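Local coordinates for protein aminoglycoside phosphotransferase (Streptomyces rimosus, PDB 6FUC) that probably transfers the phosphate of ATP to a hydroxyl of aminoglycosides such as streptomycin, a modification that confers antibiotic resistance, at residues Leu164-Arg175 with Asp258-Leu269. Numbering follows the deposited sequence. Where two conformers were deposited one is given.
Sequences LLARLAPYVGQR and DRERFYLHLDPL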
ATOM      1  N   LEU A 164     -10.055  13.613  14.994  1.00 12.50           N
ATOM      2  CA  LEU A 164      -9.236  12.422  14.913  1.00 12.28           C
ATOM      3  C   LEU A 164      -7.768  12.792  14.743  1.00 11.05           C
ATOM      4  O   LEU A 164      -6.887  12.214  15.417  1.00 11.05           O
ATOM      5  CB  LEU A 164      -9.735  11.503  13.783  1.00 12.66           C
ATOM      6  CG  LEU A 164     -11.151  10.950  13.928  1.00 13.32           C
ATOM      7  CD1 LEU A 164     -11.556  10.215  12.667  1.00 13.33           C
ATOM      8  CD2 LEU A 164     -11.240  10.061  15.164  1.00 14.45           C
ATOM      9  N   LEU A 165      -7.493  13.725  13.859  1.00 10.65           N
ATOM     10  CA  LEU A 165      -6.126  14.169  13.654  1.00 10.41           C
ATOM     11  C   LEU A 165      -5.517  14.763  14.919  1.00 10.22           C
ATOM     12  O   LEU A 165      -4.356  14.499  15.287  1.00 10.01           O
ATOM     13  CB  LEU A 165      -6.060  15.149  12.469  1.00 13.07           C
ATOM     14  CG  LEU A 165      -4.617  15.532  12.080  1.00 17.86           C
ATOM     15  CD1 LEU A 165      -3.837  14.335  11.595  1.00 21.14           C
ATOM     16  CD2 LEU A 165      -4.685  16.543  10.971  1.00 25.22           C
ATOM     17  N   ALA A 166      -6.343  15.549  15.597  1.00 11.84           N
ATOM     18  CA  ALA A 166      -5.885  16.174  16.861  1.00 13.31           C
ATOM     19  C   ALA A 166      -5.563  15.161  17.967  1.00 11.77           C
ATOM     20  O   ALA A 166      -4.776  15.478  18.846  1.00 14.15           O
ATOM     21  CB  ALA A 166      -6.939  17.185  17.330  1.00 15.80           C
ATOM     22  N   ARG A 167      -6.124  13.955  17.928  1.00 12.25           N
ATOM     23  CA  ARG A 167      -5.755  12.906  18.886  1.00 11.73           C
ATOM     24  C   ARG A 167      -4.301  12.416  18.683  1.00 11.05           C
ATOM     25  O   ARG A 167      -3.631  11.988  19.587  1.00 12.76           O
ATOM     26  CB  ARG A 167      -6.640  11.671  18.795  1.00 13.39           C
ATOM     27  CG  ARG A 167      -8.080  11.877  19.180  1.00 15.19           C
ATOM     28  CD  ARG A 167      -8.962  10.573  19.091  1.00 17.94           C
ATOM     29  NE  ARG A 167     -10.347  11.072  19.253  1.00 21.50           N
ATOM     30  CZ  ARG A 167     -11.392  10.290  19.050  1.00 21.11           C
ATOM     31  NH1 ARG A 167     -11.189   9.028  18.700  1.00 25.23           N
ATOM     32  NH2 ARG A 167     -12.626  10.764  19.170  1.00 27.65           N
ATOM     33  N   LEU A 168      -3.860  12.489  17.435  1.00  9.35           N
ATOM     34  CA  LEU A 168      -2.540  11.967  17.030  1.00  8.89           C
ATOM     35  C   LEU A 168      -1.463  13.056  17.132  1.00  8.84           C
ATOM     36  O   LEU A 168      -0.295  12.728  17.376  1.00  9.12           O
ATOM     37  CB  LEU A 168      -2.648  11.479  15.610  1.00  9.39           C
ATOM     38  CG  LEU A 168      -3.685  10.346  15.386  1.00  9.94           C
ATOM     39  CD1 LEU A 168      -3.747   9.993  13.905  1.00 12.59           C
ATOM     40  CD2 LEU A 168      -3.397   9.121  16.241  1.00 12.63           C
ATOM     41  N   ALA A 169      -1.833  14.318  16.840  1.00  9.27           N
ATOM     42  CA  ALA A 169      -0.890  15.417  16.753  1.00  9.27           C
ATOM     43  C   ALA A 169       0.088  15.536  17.929  1.00  9.17           C
ATOM     44  O   ALA A 169       1.264  15.871  17.687  1.00 10.14           O
ATOM     45  CB  ALA A 169      -1.589  16.732  16.490  1.00 11.06           C
ATOM     46  N   PRO A 170      -0.330  15.334  19.186  1.00  9.43           N
ATOM     47  CA  PRO A 170       0.598  15.501  20.282  1.00 10.29           C
ATOM     48  C   PRO A 170       1.721  14.474  20.322  1.00  9.18           C
ATOM     49  O   PRO A 170       2.673  14.675  21.073  1.00 10.14           O
ATOM     50  CB  PRO A 170      -0.314  15.377  21.564  1.00 12.11           C
ATOM     51  CG  PRO A 170      -1.690  15.667  21.058  1.00 13.56           C
ATOM     52  CD  PRO A 170      -1.725  15.098  19.664  1.00 11.58           C
ATOM     53  N   TYR A 171       1.518  13.371  19.603  1.00  8.64           N
ATOM     54  CA  TYR A 171       2.458  12.244  19.667  1.00  8.76           C
ATOM     55  C   TYR A 171       3.427  12.212  18.538  1.00  7.71           C
ATOM     56  O   TYR A 171       4.226  11.259  18.449  1.00  8.25           O
ATOM     57  CB  TYR A 171       1.666  10.939  19.810  1.00  9.62           C
ATOM     58  CG  TYR A 171       1.041  10.884  21.156  1.00 11.89           C
ATOM     59  CD1 TYR A 171       1.787  10.478  22.241  1.00 16.72           C
ATOM     60  CD2 TYR A 171      -0.257  11.322  21.375  1.00 15.15           C
ATOM     61  CE1 TYR A 171       1.303  10.543  23.516  1.00 23.03           C
ATOM     62  CE2 TYR A 171      -0.766  11.392  22.689  1.00 20.06           C
ATOM     63  CZ  TYR A 171       0.039  10.977  23.720  1.00 25.05           C
ATOM     64  OH  TYR A 171      -0.403  10.933  25.033  1.00153.42           O
ATOM     65  N   VAL A 172       3.420  13.221  17.660  1.00  7.72           N
ATOM     66  CA  VAL A 172       4.321  13.200  16.545  1.00  8.08           C
ATOM     67  C   VAL A 172       5.776  13.102  16.977  1.00  6.89           C
ATOM     68  O   VAL A 172       6.548  12.351  16.406  1.00  7.72           O
ATOM     69  CB  VAL A 172       3.993  14.386  15.609  1.00  9.12           C
ATOM     70  CG1 VAL A 172       5.069  14.628  14.585  1.00  9.62           C
ATOM     71  CG2 VAL A 172       2.664  14.126  14.962  1.00 10.46           C
ATOM     72  N   GLY A 173       6.173  13.898  17.969  1.00  7.74           N
ATOM     73  CA  GLY A 173       7.555  13.836  18.415  1.00  8.48           C
ATOM     74  C   GLY A 173       7.988  12.495  18.928  1.00  7.67           C
ATOM     75  O   GLY A 173       9.050  11.957  18.599  1.00  8.05           O
ATOM     76  N   GLN A 174       7.140  11.892  19.791  1.00  8.38           N
ATOM     77  CA  GLN A 174       7.458  10.569  20.312  1.00  8.86           C
ATOM     78  C   GLN A 174       7.573   9.568  19.177  1.00  7.76           C
ATOM     79  O   GLN A 174       8.471   8.717  19.174  1.00  9.38           O
ATOM     80  CB  GLN A 174       6.334  10.159  21.307  1.00 10.83           C
ATOM     81  CG  GLN A 174       6.592   8.961  22.123  0.50 15.29           C
ATOM     82  CD  GLN A 174       5.482   8.828  23.157  0.50 15.72           C
ATOM     83  OE1 GLN A 174       5.527   9.426  24.254  0.50 24.73           O
ATOM     84  NE2 GLN A 174       4.472   8.062  22.816  0.50 19.10           N
ATOM     85  N   ARG A 175       6.625   9.613  18.245  1.00  7.40           N
ATOM     86  CA  ARG A 175       6.617   8.640  17.141  1.00  7.27           C
ATOM     87  C   ARG A 175       7.800   8.920  16.197  1.00  6.90           C
ATOM     88  O   ARG A 175       8.381   7.966  15.651  1.00  7.53           O
ATOM     89  CB  ARG A 175       5.289   8.668  16.452  1.00  7.75           C
ATOM     90  CG  ARG A 175       4.132   8.266  17.342  1.00  8.59           C
ATOM     91  CD  ARG A 175       4.061   6.785  17.658  1.00 12.67           C
ATOM     92  NE  ARG A 175       2.997   6.637  18.739  1.00 15.28           N
ATOM     93  CZ  ARG A 175       3.242   6.577  19.999  0.50 11.78           C
ATOM     94  NH1 ARG A 175       4.489   6.502  20.416  0.50 12.00           N
ATOM     95  NH2 ARG A 175       2.207   6.601  20.827  0.50 14.90           N
ATOM     96  N   ASP A 258       0.633   0.678  21.149  1.00 14.82           N
ATOM     97  CA  ASP A 258       0.349   2.081  20.971  1.00 17.16           C
ATOM     98  C   ASP A 258       0.936   2.593  19.677  1.00 13.55           C
ATOM     99  O   ASP A 258       0.351   3.395  18.997  1.00 13.88           O
ATOM    100  CB  ASP A 258       0.889   2.921  22.162  1.00 20.13           C
ATOM    101  CG  ASP A 258       0.203   2.635  23.448  1.00 25.80           C
ATOM    102  OD1 ASP A 258      -0.875   2.003  23.498  1.00 30.73           O
ATOM    103  OD2 ASP A 258       0.789   3.062  24.469  1.00 32.48           O
ATOM    104  N   ARG A 259       2.159   2.174  19.373  1.00 13.28           N
ATOM    105  CA  ARG A 259       2.796   2.597  18.158  1.00 13.90           C
ATOM    106  C   ARG A 259       1.981   2.045  16.922  1.00 12.14           C
ATOM    107  O   ARG A 259       1.748   2.726  15.963  1.00 13.19           O
ATOM    108  CB  ARG A 259       4.231   2.112  18.176  1.00 15.51           C
ATOM    109  CG  ARG A 259       4.762   2.564  16.817  0.50 12.15           C
ATOM    110  CD  ARG A 259       6.248   2.802  16.840  0.50 10.35           C
ATOM    111  NE  ARG A 259       6.871   1.779  17.671  0.50 10.37           N
ATOM    112  CZ  ARG A 259       8.071   1.267  17.473  0.50 14.37           C
ATOM    113  NH1 ARG A 259       8.518   0.387  18.355  0.50 17.78           N
ATOM    114  NH2 ARG A 259       8.819   1.591  16.418  0.50 12.20           N
ATOM    115  N   GLU A 260       1.603   0.756  16.974  1.00 11.19           N
ATOM    116  CA  GLU A 260       0.803   0.148  15.931  1.00 11.89           C
ATOM    117  C   GLU A 260      -0.501   0.938  15.695  1.00 10.89           C
ATOM    118  O   GLU A 260      -0.889   1.234  14.575  1.00 12.02           O
ATOM    119  CB  GLU A 260       0.531  -1.286  16.273  1.00 12.79           C
ATOM    120  CG  GLU A 260      -0.292  -2.046  15.236  1.00 13.57           C
ATOM    121  CD  GLU A 260      -0.779  -3.399  15.689  1.00 17.30           C
ATOM    122  OE1 GLU A 260      -0.274  -3.959  16.687  1.00 22.96           O
ATOM    123  OE2 GLU A 260      -1.700  -3.963  15.075  1.00 17.64           O
ATOM    124  N   ARG A 261      -1.186   1.205  16.814  1.00 11.14           N
ATOM    125  CA  ARG A 261      -2.473   1.889  16.728  1.00 11.50           C
ATOM    126  C   ARG A 261      -2.341   3.300  16.155  1.00 10.30           C
ATOM    127  O   ARG A 261      -3.231   3.783  15.473  1.00 10.91           O
ATOM    128  CB  ARG A 261      -3.147   1.862  18.120  1.00 15.98           C
ATOM    129  CG  ARG A 261      -4.008   0.653  18.418  1.00 24.19           C
ATOM    130  CD  ARG A 261      -4.716   0.811  19.776  0.50 26.48           C
ATOM    131  NE  ARG A 261      -5.474   2.067  19.806  0.50 34.63           N
ATOM    132  CZ  ARG A 261      -5.147   3.155  20.502  0.50 43.68           C
ATOM    133  NH1 ARG A 261      -4.061   3.160  21.271  0.50 45.78           N
ATOM    134  NH2 ARG A 261      -5.920   4.239  20.432  0.50 35.15           N
ATOM    135  N   PHE A 262      -1.235   3.990  16.503  1.00 10.02           N
ATOM    136  CA  PHE A 262      -1.005   5.316  15.966  1.00  9.55           C
ATOM    137  C   PHE A 262      -1.022   5.226  14.425  1.00  8.87           C
ATOM    138  O   PHE A 262      -1.654   6.051  13.769  1.00  8.96           O
ATOM    139  CB  PHE A 262       0.333   5.842  16.479  1.00  9.56           C
ATOM    140  CG  PHE A 262       0.757   7.164  15.933  1.00  8.92           C
ATOM    141  CD1 PHE A 262       0.363   8.354  16.489  1.00  8.68           C
ATOM    142  CD2 PHE A 262       1.519   7.220  14.784  1.00  9.08           C
ATOM    143  CE1 PHE A 262       0.753   9.577  15.938  1.00  9.62           C
ATOM    144  CE2 PHE A 262       1.899   8.432  14.227  1.00 10.11           C
ATOM    145  CZ  PHE A 262       1.534   9.598  14.830  1.00 10.24           C
ATOM    146  N   TYR A 263      -0.253   4.293  13.855  1.00  8.91           N
ATOM    147  CA  TYR A 263      -0.235   4.196  12.383  1.00  8.60           C
ATOM    148  C   TYR A 263      -1.550   3.716  11.798  1.00  8.44           C
ATOM    149  O   TYR A 263      -1.939   4.176  10.717  1.00  9.59           O
ATOM    150  CB  TYR A 263       0.967   3.324  11.928  1.00  9.14           C
ATOM    151  CG  TYR A 263       2.248   4.074  12.079  1.00  8.28           C
ATOM    152  CD1 TYR A 263       2.591   5.079  11.170  1.00  8.78           C
ATOM    153  CD2 TYR A 263       3.111   3.867  13.150  1.00  7.98           C
ATOM    154  CE1 TYR A 263       3.730   5.848  11.340  1.00  8.92           C
ATOM    155  CE2 TYR A 263       4.267   4.619  13.306  1.00  8.11           C
ATOM    156  CZ  TYR A 263       4.574   5.619  12.439  1.00  7.83           C
ATOM    157  OH  TYR A 263       5.669   6.412  12.549  1.00  8.66           O
ATOM    158  N   LEU A 264      -2.237   2.805  12.481  1.00  9.05           N
ATOM    159  CA  LEU A 264      -3.562   2.390  12.034  1.00  9.61           C
ATOM    160  C   LEU A 264      -4.496   3.573  11.895  1.00  9.46           C
ATOM    161  O   LEU A 264      -5.249   3.663  10.960  1.00 10.77           O
ATOM    162  CB  LEU A 264      -4.148   1.361  12.993  1.00 10.73           C
ATOM    163  CG  LEU A 264      -5.476   0.777  12.517  1.00 14.07           C
ATOM    164  CD1 LEU A 264      -5.340  -0.001  11.182  1.00 16.68           C
ATOM    165  CD2 LEU A 264      -6.039  -0.092  13.609  1.00 18.13           C
ATOM    166  N   HIS A 265      -4.425   4.442  12.909  1.00  9.24           N
ATOM    167  CA  HIS A 265      -5.315   5.575  12.969  1.00  9.74           C
ATOM    168  C   HIS A 265      -4.900   6.765  12.063  1.00  9.64           C
ATOM    169  O   HIS A 265      -5.770   7.486  11.566  1.00 10.54           O
ATOM    170  CB  HIS A 265      -5.460   6.049  14.400  1.00 10.04           C
ATOM    171  CG  HIS A 265      -6.233   5.071  15.224  1.00 11.75           C
ATOM    172  ND1 HIS A 265      -6.434   5.256  16.577  1.00 15.72           N
ATOM    173  CD2 HIS A 265      -6.845   3.897  14.900  1.00 13.84           C
ATOM    174  CE1 HIS A 265      -7.143   4.229  17.037  1.00 18.49           C
ATOM    175  NE2 HIS A 265      -7.400   3.388  16.044  1.00 17.16           N
ATOM    176  N   LEU A 266      -3.596   6.883  11.836  1.00  8.91           N
ATOM    177  CA  LEU A 266      -3.126   7.944  10.945  1.00  8.69           C
ATOM    178  C   LEU A 266      -3.498   7.619   9.500  1.00  8.69           C
ATOM    179  O   LEU A 266      -3.888   8.511   8.712  1.00  9.17           O
ATOM    180  CB  LEU A 266      -1.610   8.101  11.080  1.00  9.17           C
ATOM    181  CG  LEU A 266      -0.977   9.125  10.152  1.00 10.73           C
ATOM    182  CD1 LEU A 266      -1.521  10.538  10.335  1.00 12.98           C
ATOM    183  CD2 LEU A 266       0.542   9.077  10.320  1.00 12.24           C
ATOM    184  N   ASP A 267      -3.299   6.368   9.081  1.00  9.04           N
ATOM    185  CA  ASP A 267      -3.316   6.023   7.662  1.00  9.15           C
ATOM    186  C   ASP A 267      -4.558   6.528   6.978  1.00  9.09           C
ATOM    187  O   ASP A 267      -4.445   7.138   5.879  1.00  9.36           O
ATOM    188  CB  ASP A 267      -3.094   4.512   7.487  1.00 11.11           C
ATOM    189  CG  ASP A 267      -2.787   4.192   6.034  1.00 12.86           C
ATOM    190  OD1 ASP A 267      -1.538   4.315   5.694  1.00 13.99           O
ATOM    191  OD2 ASP A 267      -3.719   3.913   5.281  1.00 13.02           O
ATOM    192  N   PRO A 268      -5.782   6.288   7.470  1.00  9.47           N
ATOM    193  CA  PRO A 268      -6.930   6.706   6.697  1.00 10.40           C
ATOM    194  C   PRO A 268      -7.057   8.188   6.479  1.00 10.59           C
ATOM    195  O   PRO A 268      -7.719   8.645   5.545  1.00 12.77           O
ATOM    196  CB  PRO A 268      -8.129   6.157   7.469  1.00 12.62           C
ATOM    197  CG  PRO A 268      -7.630   5.864   8.776  1.00 15.25           C
ATOM    198  CD  PRO A 268      -6.170   5.553   8.691  1.00 11.04           C
ATOM    199  N   LEU A 269      -6.451   8.987   7.341  1.00  9.99           N
ATOM    200  CA  LEU A 269      -6.461  10.434   7.251  1.00  9.99           C
ATOM    201  C   LEU A 269      -5.579  10.972   6.111  1.00 10.11           C
ATOM    202  O   LEU A 269      -5.618  12.132   5.817  1.00 11.01           O
ATOM    203  CB  LEU A 269      -6.063  11.062   8.602  1.00 10.54           C
ATOM    204  CG  LEU A 269      -6.893  10.619   9.770  1.00 11.35           C
ATOM    205  CD1 LEU A 269      -6.305  11.229  11.028  1.00 12.79           C
ATOM    206  CD2 LEU A 269      -8.341  10.959   9.626  1.00 13.51           C
TER
HETATM  207  O   HOH W   1       6.935   5.807  14.768  1.00  8.91           O
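Arg175 lays the aliphatic part of its side chain over one face of the Phe262 ring, with CG 3.6 Å from the ring centroid and almost exactly on the ring normal, a CH-pi contact. The chain bends at its second torsion (chi2 -73°), which carries CD and NE back along the ring toward the Phe262 backbone; NE ends 3.6 Å from Phe262 CB. The guanidinium stands nearly perpendicular to the ring, at 87°, instead of stacking on it, and one of its faces lies over Arg259 CA. Its NH1 is hydrogen-bonded to Gln178, one turn further along its own helix.

Phe262 reaches across because its CG is anti to the backbone N. The ring edge meets the carbonyl of Leu168, O to CE1 3.6 Å, an oxygen that also accepts from Tyr171 N where the chain passes through a 3-10 turn. Leu168 itself spreads its two methyls along the opposing helix: CD2 packs on Phe262 CD1 at 3.8 Å, while CD1 sits over the backbone at Leu266 CA, 3.7 Å away. Beyond it Leu269 inserts CD1 against Leu165 CA, 3.9 Å, and close to Leu168 CD1. A water links Arg175 O, to which it donates, with the hydroxyl of Tyr263.

Helices 161-168 and 257-266 run roughly antiparallel, their segment axes 10.3 Å apart at an angle of 150°, in the helical C-terminal lobe of a protein-kinase-like fold. Helix 131-143 covers the contact, Phe135 lying against Leu165 and Val172 and Leu131 against Arg175 and Leu266, and helix 219-233 packs against Glu260 and Leu264 of helix 257-266.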